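Local coordinates for major royal jelly protein 1 (Apis mellifera, PDB 5YYL) that is the most abundant protein of royal jelly, binds sterol, and probably serves as food for developing honeybee larvae, at residues 259-264 against 331-336; 308-313 against 355-360; 300-305 against 317-322; 185-190 against 254-259. One frame throughout, in Å; residues are numbered along the deposited sequence.

Interaction 1 of 4, residues 259-264 against 331-336; sequences SPMTNN and NEHRTL
The carboxylate of Glu332 reaches across to the turn 259-264 and meets the hydroxyls of Ser259 and Thr262 with its two oxygens. Each hydroxyl gives its proton to a different oxygen. Ser259 OG donates to Glu332 OE1 at 2.5 Å, on the syn lone pair. Thr262 OG1 donates to Glu332 OE2 at 2.6 Å. That donor is also on the syn side but lies 24° out of the carboxylate plane. The glutamate chain runs extended beyond CG (chi2 -175°), which carries the charge to the turn. Thr262 also lays its methyl against the acid, with CG2 3.5 Å from Glu332 CD.

Both hydroxyls also accept from the backbone of their own turn. Ser259 OG takes Thr262 N at 3.0 Å, in an ST motif, and Met261 N, in an ST turn. Thr262 OG1 takes the amide N of Asn264, in an ST turn. Outside the two segments, Tyr266 OH is hydrogen-bonded to Glu332 OE2, and Val311 of strand 306-311 packs on Glu332.

A looser contact lies beside this one. Met261 SD sits 4.2 Å from the centroid of the His333 ring, 45° off the ring normal, and the two side chains cross at about a right angle. The backbone N of His333 donates to Asn331 OD1 in an Asx turn.

The contact joins the turn between strands 253-258 and 264-269 to the loop after strand 326-331, in the next four-stranded sheet of the beta-propeller. Three hydroxyls gather round one acid, an arrangement that would probably stabilise its negative charge.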
loop_
_atom_site.group_PDB
_atom_site.type_symbol
_atom_site.label_atom_id
_atom_site.label_comp_id
_atom_site.label_asym_id
_atom_site.label_seq_id
_atom_site.Cartn_x
_atom_site.Cartn_y
_atom_site.Cartn_z
ATOM N N SER A 259 35.453 -21.212 4.426
ATOM C CA SER A 259 35.325 -19.875 3.828
ATOM C C SER A 259 34.626 -19.984 2.483
ATOM O O SER A 259 35.142 -20.654 1.591
ATOM C CB SER A 259 36.685 -19.221 3.627
ATOM O OG SER A 259 36.578 -18.062 2.820
ATOM N N PRO A 260 33.462 -19.320 2.315
ATOM C CA PRO A 260 32.846 -19.288 0.988
ATOM C C PRO A 260 33.639 -18.541 -0.081
ATOM O O PRO A 260 33.365 -18.732 -1.250
ATOM C CB PRO A 260 31.515 -18.556 1.229
ATOM C CG PRO A 260 31.258 -18.657 2.684
ATOM C CD PRO A 260 32.622 -18.620 3.310
ATOM N N MET A 261 34.580 -17.679 0.309
ATOM C CA MET A 261 35.374 -16.879 -0.637
ATOM C C MET A 261 36.717 -17.525 -1.004
ATOM O O MET A 261 37.114 -17.453 -2.155
ATOM C CB MET A 261 35.538 -15.426 -0.112
ATOM C CG MET A 261 36.850 -14.721 -0.467
ATOM S SD MET A 261 37.046 -13.112 0.356
ATOM C CE MET A 261 35.477 -12.327 0.032
ATOM N N THR A 262 37.416 -18.127 -0.040
ATOM C CA THR A 262 38.744 -18.723 -0.277
ATOM C C THR A 262 38.775 -20.250 -0.380
ATOM O O THR A 262 39.797 -20.809 -0.792
ATOM C CB THR A 262 39.755 -18.319 0.818
ATOM O OG1 THR A 262 39.455 -19.001 2.030
ATOM C CG2 THR A 262 39.723 -16.824 1.055
ATOM N N ASN A 263 37.696 -20.923 0.021
ATOM C CA ASN A 263 37.648 -22.394 0.101
ATOM C C ASN A 263 38.611 -23.020 1.131
ATOM O O ASN A 263 38.853 -24.230 1.105
ATOM C CB ASN A 263 37.848 -23.038 -1.287
ATOM C CG ASN A 263 36.838 -22.550 -2.302
ATOM O OD1 ASN A 263 35.827 -23.199 -2.514
ATOM N ND2 ASN A 263 37.090 -21.389 -2.911
ATOM N N ASN A 264 39.144 -22.216 2.047
ATOM C CA ASN A 264 39.923 -22.749 3.170
ATOM C C ASN A 264 38.981 -23.284 4.229
ATOM O O ASN A 264 38.070 -22.585 4.643
ATOM C CB ASN A 264 40.789 -21.674 3.783
ATOM C CG ASN A 264 41.812 -21.146 2.823
ATOM O OD1 ASN A 264 42.391 -21.893 2.016
ATOM N ND2 ASN A 264 42.064 -19.853 2.913
ATOM N N ASN A 331 40.079 -11.057 9.371
ATOM C CA ASN A 331 39.738 -10.940 7.955
ATOM C C ASN A 331 40.733 -11.750 7.117
ATOM O O ASN A 331 41.944 -11.683 7.337
ATOM C CB ASN A 331 39.750 -9.482 7.512
ATOM C CG ASN A 331 38.983 -9.258 6.216
ATOM O OD1 ASN A 331 39.274 -9.884 5.183
ATOM N ND2 ASN A 331 37.998 -8.326 6.258
ATOM N N GLU A 332 40.209 -12.520 6.161
ATOM C CA GLU A 332 41.043 -13.356 5.301
ATOM C C GLU A 332 41.874 -12.545 4.318
ATOM O O GLU A 332 42.919 -13.032 3.850
ATOM C CB GLU A 332 40.194 -14.328 4.497
ATOM C CG GLU A 332 39.567 -15.455 5.294
ATOM C CD GLU A 332 38.840 -16.424 4.393
ATOM O OE1 GLU A 332 37.733 -16.067 3.904
ATOM O OE2 GLU A 332 39.387 -17.514 4.137
ATOM N N HIS A 333 41.403 -11.332 3.988
ATOM C CA HIS A 333 42.166 -10.400 3.153
ATOM C C HIS A 333 43.499 -9.977 3.792
ATOM O O HIS A 333 44.466 -9.715 3.077
ATOM C CB HIS A 333 41.339 -9.152 2.816
ATOM C CG HIS A 333 40.128 -9.439 1.984
ATOM N ND1 HIS A 333 38.840 -9.334 2.472
ATOM C CD2 HIS A 333 40.007 -9.846 0.699
ATOM C CE1 HIS A 333 37.979 -9.654 1.523
ATOM N NE2 HIS A 333 38.662 -9.956 0.433
ATOM N N ARG A 334 43.538 -9.919 5.123
ATOM C CA ARG A 334 44.755 -9.584 5.850
ATOM C C ARG A 334 45.597 -10.831 6.066
ATOM O O ARG A 334 45.167 -11.957 5.776
ATOM C CB ARG A 334 44.454 -8.945 7.208
ATOM C CG ARG A 334 43.466 -7.800 7.221
ATOM C CD ARG A 334 44.061 -6.411 7.153
ATOM N NE ARG A 334 42.987 -5.441 7.410
ATOM C CZ ARG A 334 43.149 -4.145 7.696
ATOM N NH1 ARG A 334 44.369 -3.601 7.764
ATOM N NH2 ARG A 334 42.070 -3.387 7.916
ATOM N N THR A 335 46.813 -10.612 6.558
ATOM C CA THR A 335 47.754 -11.682 6.823
ATOM C C THR A 335 47.459 -12.283 8.200
ATOM O O THR A 335 47.119 -11.563 9.139
ATOM C CB THR A 335 49.221 -11.178 6.781
ATOM O OG1 THR A 335 49.440 -10.209 7.814
ATOM C CG2 THR A 335 49.549 -10.559 5.421
ATOM N N LEU A 336 47.598 -13.599 8.307
ATOM C CA LEU A 336 47.278 -14.297 9.521
ATOM C C LEU A 336 48.349 -14.046 10.558
ATOM O O LEU A 336 49.370 -14.727 10.573
ATOM C CB LEU A 336 47.091 -15.801 9.230
ATOM C CG LEU A 336 46.472 -16.676 10.318
ATOM C CD1 LEU A 336 45.147 -16.129 10.846
ATOM C CD2 LEU A 336 46.288 -18.077 9.769
#

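Interaction 2 of 4, residues 308-313 against 355-360; sequences AKVVSK and ASMKIK
Strands 308-311 and 355-360 run almost exactly parallel, with 6° between their directions and axes 5.7 Å apart at closest approach. Side chains fill the gap between them, and the contact is apolar packing.

Val310 is the central residue. Its two methyls divide the work. CG1 rests on the start of the Met357 side chain, 3.6 Å from Met357 CB, and the two side chains cross at about a right angle. CG2 lies anti to the backbone N and turns to the other neighbour, 3.8 Å from Ile359 CG1. Met357 presents CB to the contact, but the rest of its chain extends away. Ile359 is used to its tip. Its chain is extended (chi2 -177°), and this brings CD1 to 4.1 Å from Ser312 CB. At the other end of the strand Ala308 CB meets backbone, 3.7 Å from Ala355 O.

Each strand has its hydrogen-bonded neighbour in its own sheet. Val310 pairs through the backbone with Phe318 of strand 316-321. Ser356 and Lys358 pair with Leu381 and Leu379 of strand 373-383, where Ala355 and Ser356 form a classic beta bulge. Strand 306-311 is outermost in its four-stranded antiparallel sheet. The contact therefore packs side chains of that end strand against strand 353-361 of the next sheet, about 7 Å from the centre of the chain (centre to centre), as between blades of a beta-propeller.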
loop_
_atom_site.group_PDB
_atom_site.type_symbol
_atom_site.label_atom_id
_atom_site.label_comp_id
_atom_site.label_asym_id
_atom_site.label_seq_id
_atom_site.Cartn_x
_atom_site.Cartn_y
_atom_site.Cartn_z
ATOM N N ALA A 308 34.007 -22.815 18.685
ATOM C CA ALA A 308 33.418 -22.881 17.351
ATOM C C ALA A 308 33.874 -21.734 16.455
ATOM O O ALA A 308 34.401 -20.724 16.925
ATOM C CB ALA A 308 31.907 -22.878 17.449
ATOM N N LYS A 309 33.649 -21.906 15.161
ATOM C CA LYS A 309 34.172 -20.989 14.155
ATOM C C LYS A 309 33.160 -20.796 13.026
ATOM O O LYS A 309 32.403 -21.696 12.710
ATOM C CB LYS A 309 35.491 -21.544 13.595
ATOM C CG LYS A 309 36.754 -20.939 14.189
ATOM C CD LYS A 309 37.984 -21.852 14.167
ATOM C CE LYS A 309 38.079 -22.592 15.485
ATOM N NZ LYS A 309 39.025 -23.724 15.526
ATOM N N VAL A 310 33.186 -19.636 12.394
ATOM C CA VAL A 310 32.365 -19.386 11.222
ATOM C C VAL A 310 33.012 -18.311 10.351
ATOM O O VAL A 310 33.688 -17.435 10.861
ATOM C CB VAL A 310 30.917 -18.998 11.646
ATOM C CG1 VAL A 310 30.877 -17.671 12.401
ATOM C CG2 VAL A 310 29.964 -18.968 10.456
ATOM N N VAL A 311 32.807 -18.397 9.040
ATOM C CA VAL A 311 33.298 -17.411 8.087
ATOM C C VAL A 311 32.144 -16.794 7.317
ATOM O O VAL A 311 31.268 -17.492 6.836
ATOM C CB VAL A 311 34.267 -18.020 7.059
ATOM C CG1 VAL A 311 35.025 -16.907 6.350
ATOM C CG2 VAL A 311 35.261 -18.994 7.719
ATOM N N SER A 312 32.159 -15.472 7.186
ATOM C CA SER A 312 31.168 -14.743 6.388
ATOM C C SER A 312 31.447 -14.974 4.912
ATOM O O SER A 312 32.579 -15.287 4.541
ATOM C CB SER A 312 31.247 -13.252 6.701
ATOM O OG SER A 312 32.570 -12.763 6.512
ATOM N N LYS A 313 30.430 -14.810 4.067
ATOM C CA LYS A 313 30.644 -14.774 2.607
ATOM C C LYS A 313 31.700 -13.713 2.263
ATOM O O LYS A 313 32.551 -13.943 1.407
ATOM C CB LYS A 313 29.338 -14.461 1.841
ATOM C CG LYS A 313 28.227 -15.512 1.925
ATOM N N ALA A 355 29.471 -22.732 21.687
ATOM C CA ALA A 355 29.393 -24.064 21.106
ATOM C C ALA A 355 29.045 -24.048 19.637
ATOM O O ALA A 355 29.274 -25.042 18.945
ATOM C CB ALA A 355 28.363 -24.889 21.848
ATOM N N SER A 356 28.439 -22.961 19.149
ATOM C CA SER A 356 28.106 -22.906 17.729
ATOM C C SER A 356 27.928 -21.520 17.186
ATOM O O SER A 356 27.553 -20.627 17.916
ATOM C CB SER A 356 26.848 -23.714 17.439
ATOM O OG SER A 356 26.906 -24.173 16.110
ATOM N N MET A 357 28.229 -21.356 15.901
ATOM C CA MET A 357 28.021 -20.110 15.178
ATOM C C MET A 357 27.631 -20.365 13.737
ATOM O O MET A 357 28.147 -21.287 13.107
ATOM C CB MET A 357 29.285 -19.275 15.200
ATOM C CG MET A 357 29.541 -18.684 16.555
ATOM S SD MET A 357 31.036 -17.685 16.555
ATOM C CE MET A 357 30.473 -16.603 17.860
ATOM N N LYS A 358 26.702 -19.566 13.230
ATOM C CA LYS A 358 26.322 -19.610 11.823
ATOM C C LYS A 358 26.149 -18.183 11.327
ATOM O O LYS A 358 25.871 -17.285 12.117
ATOM C CB LYS A 358 25.013 -20.379 11.626
ATOM C CG LYS A 358 24.985 -21.769 12.233
ATOM C CD LYS A 358 25.857 -22.726 11.453
ATOM C CE LYS A 358 26.004 -24.065 12.154
ATOM N NZ LYS A 358 24.754 -24.879 12.041
ATOM N N ILE A 359 26.315 -17.976 10.024
ATOM C CA ILE A 359 26.092 -16.680 9.413
ATOM C C ILE A 359 25.116 -16.815 8.264
ATOM O O ILE A 359 25.286 -17.636 7.383
ATOM C CB ILE A 359 27.420 -16.003 8.967
ATOM C CG1 ILE A 359 28.205 -15.599 10.228
ATOM C CG2 ILE A 359 27.149 -14.763 8.102
ATOM C CD1 ILE A 359 29.498 -14.863 9.989
ATOM N N LYS A 360 24.115 -15.949 8.284
ATOM C CA LYS A 360 23.028 -15.927 7.320
ATOM C C LYS A 360 22.988 -14.571 6.650
ATOM O O LYS A 360 23.457 -13.601 7.212
ATOM C CB LYS A 360 21.705 -16.173 8.069
ATOM C CG LYS A 360 21.656 -17.505 8.827
ATOM C CD LYS A 360 21.572 -18.712 7.887
ATOM C CE LYS A 360 22.077 -19.979 8.563
ATOM N NZ LYS A 360 21.778 -21.180 7.745
#

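Interaction 3 of 4, residues 300-305 against 317-322; sequences NILDTQ and LFFGLV
One backbone hydrogen bond crosses between 300-305 and 317-322. Val322 N donates to Gln305 O at 2.9 Å, with an N-H...O angle of 166°. It joins the residue just before strand 306-311 to the residue just after strand 316-321. Val322 also lays its side chain over this carbonyl, with CG2 3.3 Å from Gln305 O.

The apolar contacts lie further along. Leu302 sends both methyls across. CD2 is 4.0 Å from Phe319 CE1, in an oblique approach to the ring, while CD1 is 4.2 Å from Leu321 CD2. Phe319 holds its ring here with CG between the backbone N and the carbonyl carbon (chi1 54°). Leu321 CD2 lies at the edge of that ring, in its plane. Thr304 joins the group through its methyl, with CG2 3.8 Å from Leu321 CD2.

The polar groups are directed elsewhere. With Thr304 OG1 anti to the backbone N (chi1 -176°), the methyl faces Leu321, while the hydroxyl is hydrogen-bonded to Gly323 N. Thr304 OG1 also donates weakly to Gln305 OE1, at 3.5 Å. Gln305 NE2 bonds to the carbonyls of Phe237 and Lys239.

All the touching residues are buried. The contact holds the connection from strand 295-298, the last strand of one propeller sheet, against the second strand of the next. The side-chain hydroxyl of Thr304 and the amide nitrogen of Gln305 are bonded to backbone groups, so these polar atoms can be buried beside the leucine and phenylalanine carbons.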
loop_
_atom_site.group_PDB
_atom_site.type_symbol
_atom_site.label_atom_id
_atom_site.label_comp_id
_atom_site.label_asym_id
_atom_site.label_seq_id
_atom_site.Cartn_x
_atom_site.Cartn_y
_atom_site.Cartn_z
ATOM N N ASN A 300 50.129 -21.498 17.794
ATOM C CA ASN A 300 50.199 -20.701 19.019
ATOM C C ASN A 300 49.912 -19.210 18.784
ATOM O O ASN A 300 50.433 -18.351 19.499
ATOM C CB ASN A 300 51.556 -20.910 19.705
ATOM C CG ASN A 300 51.858 -22.387 19.963
ATOM O OD1 ASN A 300 51.032 -23.119 20.516
ATOM N ND2 ASN A 300 53.043 -22.828 19.555
ATOM N N ILE A 301 49.065 -18.916 17.797
ATOM C CA ILE A 301 48.745 -17.539 17.421
ATOM C C ILE A 301 47.774 -16.856 18.377
ATOM O O ILE A 301 47.752 -15.643 18.441
ATOM C CB ILE A 301 48.198 -17.434 15.980
ATOM C CG1 ILE A 301 48.116 -15.957 15.552
ATOM C CG2 ILE A 301 46.845 -18.133 15.825
ATOM C CD1 ILE A 301 47.961 -15.735 14.065
ATOM N N LEU A 302 46.951 -17.610 19.097
ATOM C CA LEU A 302 46.003 -17.029 20.078
ATOM C C LEU A 302 46.545 -17.225 21.487
ATOM O O LEU A 302 47.345 -18.122 21.738
ATOM C CB LEU A 302 44.608 -17.671 19.949
ATOM C CG LEU A 302 44.027 -17.787 18.537
ATOM C CD1 LEU A 302 42.741 -18.590 18.563
ATOM C CD2 LEU A 302 43.799 -16.414 17.940
ATOM N N ASP A 303 46.103 -16.386 22.413
ATOM C CA ASP A 303 46.503 -16.495 23.818
ATOM C C ASP A 303 45.726 -17.587 24.556
ATOM O O ASP A 303 46.203 -18.089 25.575
ATOM C CB ASP A 303 46.307 -15.155 24.531
ATOM C CG ASP A 303 47.237 -14.074 24.007
ATOM O OD1 ASP A 303 48.476 -14.283 24.001
ATOM O OD2 ASP A 303 46.743 -13.011 23.595
ATOM N N THR A 304 44.526 -17.928 24.063
ATOM C CA THR A 304 43.701 -18.998 24.632
ATOM C C THR A 304 43.191 -19.943 23.531
ATOM O O THR A 304 43.463 -19.738 22.351
ATOM C CB THR A 304 42.529 -18.401 25.448
ATOM O OG1 THR A 304 41.786 -19.451 26.080
ATOM C CG2 THR A 304 41.555 -17.492 24.563
ATOM N N GLN A 305 42.465 -20.976 23.936
ATOM C CA GLN A 305 41.885 -21.932 22.998
ATOM C C GLN A 305 40.709 -21.323 22.235
ATOM O O GLN A 305 39.973 -20.526 22.776
ATOM C CB GLN A 305 41.451 -23.214 23.727
ATOM C CG GLN A 305 42.587 -23.981 24.408
ATOM C CD GLN A 305 42.640 -23.856 25.936
ATOM O OE1 GLN A 305 42.226 -22.863 26.521
ATOM N NE2 GLN A 305 43.183 -24.872 26.579
ATOM N N LEU A 317 36.524 -14.267 9.376
ATOM C CA LEU A 317 36.477 -15.466 10.240
ATOM C C LEU A 317 36.186 -15.034 11.669
ATOM O O LEU A 317 36.923 -14.226 12.226
ATOM C CB LEU A 317 37.811 -16.212 10.241
ATOM C CG LEU A 317 37.999 -17.365 11.259
ATOM C CD1 LEU A 317 37.397 -18.675 10.762
ATOM C CD2 LEU A 317 39.472 -17.575 11.624
ATOM N N PHE A 318 35.137 -15.604 12.257
ATOM C CA PHE A 318 34.812 -15.407 13.657
ATOM C C PHE A 318 35.121 -16.678 14.416
ATOM O O PHE A 318 35.016 -17.779 13.865
ATOM C CB PHE A 318 33.348 -15.053 13.828
ATOM C CG PHE A 318 33.007 -13.687 13.341
ATOM C CD1 PHE A 318 33.035 -12.608 14.210
ATOM C CD2 PHE A 318 32.662 -13.479 12.012
ATOM C CE1 PHE A 318 32.734 -11.335 13.764
ATOM C CE2 PHE A 318 32.359 -12.210 11.556
ATOM C CZ PHE A 318 32.399 -11.135 12.434
ATOM N N PHE A 319 35.500 -16.510 15.683
ATOM C CA PHE A 319 35.839 -17.630 16.540
ATOM C C PHE A 319 35.730 -17.295 18.016
ATOM O O PHE A 319 36.058 -16.195 18.442
ATOM C CB PHE A 319 37.246 -18.127 16.219
ATOM C CG PHE A 319 38.297 -17.061 16.261
ATOM C CD1 PHE A 319 38.924 -16.740 17.452
ATOM C CD2 PHE A 319 38.678 -16.390 15.095
ATOM C CE1 PHE A 319 39.894 -15.755 17.494
ATOM C CE2 PHE A 319 39.654 -15.407 15.129
ATOM C CZ PHE A 319 40.263 -15.091 16.331
ATOM N N GLY A 320 35.283 -18.270 18.798
ATOM C CA GLY A 320 35.132 -18.106 20.220
ATOM C C GLY A 320 36.454 -18.320 20.933
ATOM O O GLY A 320 37.187 -19.253 20.630
ATOM N N LEU A 321 36.728 -17.459 21.908
ATOM C CA LEU A 321 37.946 -17.509 22.676
ATOM C C LEU A 321 37.581 -18.026 24.064
ATOM O O LEU A 321 37.024 -17.305 24.865
ATOM C CB LEU A 321 38.567 -16.118 22.715
ATOM C CG LEU A 321 39.154 -15.673 21.362
ATOM C CD1 LEU A 321 39.140 -14.170 21.170
ATOM C CD2 LEU A 321 40.567 -16.191 21.166
ATOM N N VAL A 322 37.931 -19.279 24.329
ATOM C CA VAL A 322 37.497 -20.042 25.511
ATOM C C VAL A 322 37.845 -19.371 26.845
ATOM O O VAL A 322 37.003 -19.239 27.731
ATOM C CB VAL A 322 38.111 -21.475 25.512
ATOM C CG1 VAL A 322 37.757 -22.224 26.796
ATOM C CG2 VAL A 322 37.631 -22.292 24.319
#

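Interaction 4 of 4, residues 185-190 against 254-259; sequences LSSLAV and SGMALS
Ser187 OG links 185-190 to 254-259. It accepts from Met256 N at 3.0 Å, and the N-H...O angle of 174° makes the bond almost straight. Met256 then folds over the same strand. Its chain bends at chi3 (-58°), which brings CE to 3.8 Å from Ser187 O. Here side chains and backbone are closely packed and both residues are buried.

At the start of both strands, where Ser186 and Ser254 are partly exposed, the link is different. Ser186 OG and Ser254 OG are hydrogen-bonded at 2.7 Å, and either could be the donor.

Packing is looser toward the other end. Ala189 CB and Leu258 CB are 4.4 Å apart. Leu258 CD2 reaches the backbone instead, 3.7 Å from Val190 O.

The strands run in nearly the same direction, 6° apart, with axes 6.0 Å apart at closest approach. Each is the first strand of its four-stranded antiparallel sheet, and the two pack side by side near the centre of the chain's fold, consistent with the inner strands of adjacent propeller blades. Ala189 pairs with Tyr204 of strand 201-207, and Ala257 with Tyr266 of strand 264-269. On the far side, Leu188 and Val190 pack on Ala128 of strand 124-129.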
loop_
_atom_site.group_PDB
_atom_site.type_symbol
_atom_site.label_atom_id
_atom_site.label_comp_id
_atom_site.label_asym_id
_atom_site.label_seq_id
_atom_site.Cartn_x
_atom_site.Cartn_y
_atom_site.Cartn_z
ATOM N N LEU A 185 32.626 -37.720 16.261
ATOM C CA LEU A 185 32.374 -36.805 15.154
ATOM C C LEU A 185 31.663 -35.532 15.656
ATOM O O LEU A 185 30.467 -35.550 15.972
ATOM C CB LEU A 185 31.559 -37.539 14.075
ATOM C CG LEU A 185 32.139 -38.897 13.605
ATOM C CD1 LEU A 185 31.491 -39.398 12.330
ATOM C CD2 LEU A 185 33.643 -38.828 13.393
ATOM N N SER A 186 32.410 -34.438 15.742
ATOM C CA SER A 186 32.024 -33.236 16.507
ATOM C C SER A 186 31.948 -31.908 15.723
ATOM O O SER A 186 31.856 -30.848 16.336
ATOM C CB SER A 186 33.101 -33.051 17.570
ATOM O OG SER A 186 34.372 -32.707 16.958
ATOM N N SER A 187 32.073 -31.961 14.399
ATOM C CA SER A 187 32.159 -30.749 13.572
ATOM C C SER A 187 31.825 -31.077 12.119
ATOM O O SER A 187 32.088 -32.182 11.648
ATOM C CB SER A 187 33.557 -30.112 13.672
ATOM O OG SER A 187 33.475 -28.691 13.687
ATOM N N LEU A 188 31.225 -30.115 11.430
ATOM C CA LEU A 188 30.629 -30.361 10.123
ATOM C C LEU A 188 30.683 -29.102 9.278
ATOM O O LEU A 188 30.509 -27.982 9.781
ATOM C CB LEU A 188 29.178 -30.815 10.272
ATOM C CG LEU A 188 28.312 -31.059 9.034
ATOM C CD1 LEU A 188 28.799 -32.295 8.299
ATOM C CD2 LEU A 188 26.853 -31.187 9.459
ATOM N N ALA A 189 30.929 -29.293 7.989
ATOM C CA ALA A 189 30.942 -28.199 7.031
ATOM C C ALA A 189 30.608 -28.771 5.675
ATOM O O ALA A 189 31.023 -29.878 5.359
ATOM C CB ALA A 189 32.298 -27.540 7.002
ATOM N N VAL A 190 29.859 -28.018 4.874
ATOM C CA VAL A 190 29.352 -28.515 3.610
ATOM C C VAL A 190 29.643 -27.529 2.483
ATOM O O VAL A 190 29.461 -26.333 2.641
ATOM C CB VAL A 190 27.843 -28.763 3.728
ATOM C CG1 VAL A 190 27.279 -29.304 2.418
ATOM C CG2 VAL A 190 27.554 -29.712 4.890
ATOM N N SER A 254 38.393 -29.950 15.994
ATOM C CA SER A 254 36.991 -29.524 15.913
ATOM C C SER A 254 36.942 -28.034 15.514
ATOM O O SER A 254 37.934 -27.491 15.024
ATOM C CB SER A 254 36.271 -29.782 17.243
ATOM O OG SER A 254 34.895 -30.033 16.995
ATOM N N GLY A 255 35.806 -27.377 15.714
ATOM C CA GLY A 255 35.669 -25.977 15.376
ATOM C C GLY A 255 36.008 -25.685 13.925
ATOM O O GLY A 255 36.783 -24.780 13.633
ATOM N N MET A 256 35.414 -26.440 13.009
ATOM C CA MET A 256 35.646 -26.218 11.589
ATOM C C MET A 256 34.784 -25.076 11.035
ATOM O O MET A 256 33.736 -24.756 11.584
ATOM C CB MET A 256 35.395 -27.495 10.806
ATOM C CG MET A 256 36.348 -28.620 11.178
ATOM S SD MET A 256 36.485 -29.830 9.840
ATOM C CE MET A 256 34.781 -30.334 9.651
ATOM N N ALA A 257 35.251 -24.490 9.934
ATOM C CA ALA A 257 34.547 -23.421 9.233
ATOM C C ALA A 257 35.108 -23.212 7.840
ATOM O O ALA A 257 36.264 -22.833 7.687
ATOM C CB ALA A 257 34.649 -22.124 10.002
ATOM N N LEU A 258 34.267 -23.430 6.836
ATOM C CA LEU A 258 34.629 -23.267 5.440
ATOM C C LEU A 258 34.422 -21.827 5.004
ATOM O O LEU A 258 33.346 -21.278 5.194
ATOM C CB LEU A 258 33.749 -24.187 4.595
ATOM C CG LEU A 258 34.065 -24.333 3.116
ATOM C CD1 LEU A 258 35.457 -24.913 2.929
ATOM C CD2 LEU A 258 33.017 -25.252 2.517
ATOM N N SER A 259 35.453 -21.212 4.426
ATOM C CA SER A 259 35.325 -19.875 3.828
ATOM C C SER A 259 34.626 -19.984 2.483
ATOM O O SER A 259 35.142 -20.654 1.591
ATOM C CB SER A 259 36.685 -19.221 3.627
ATOM O OG SER A 259 36.578 -18.062 2.820
#

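From the N terminus, interaction 4 comes first and closes the loop from 185-190 to 254-259. It ends at Ser259, where interaction 1 begins, so the two follow in series and share that residue. Interaction 1 spans 259-264 to 331-336, and interaction 3 is nested inside it. Interaction 2 starts within that span at 308-313 and ends beyond it at 355-360, so it crosses both interaction 1 and interaction 3. Strands 306-311 and 316-321 are neighbours in one sheet, which links interactions 2 and 3 directly. Together the four contacts join successive sheets of the propeller, from strand 185-192 to strand 353-361.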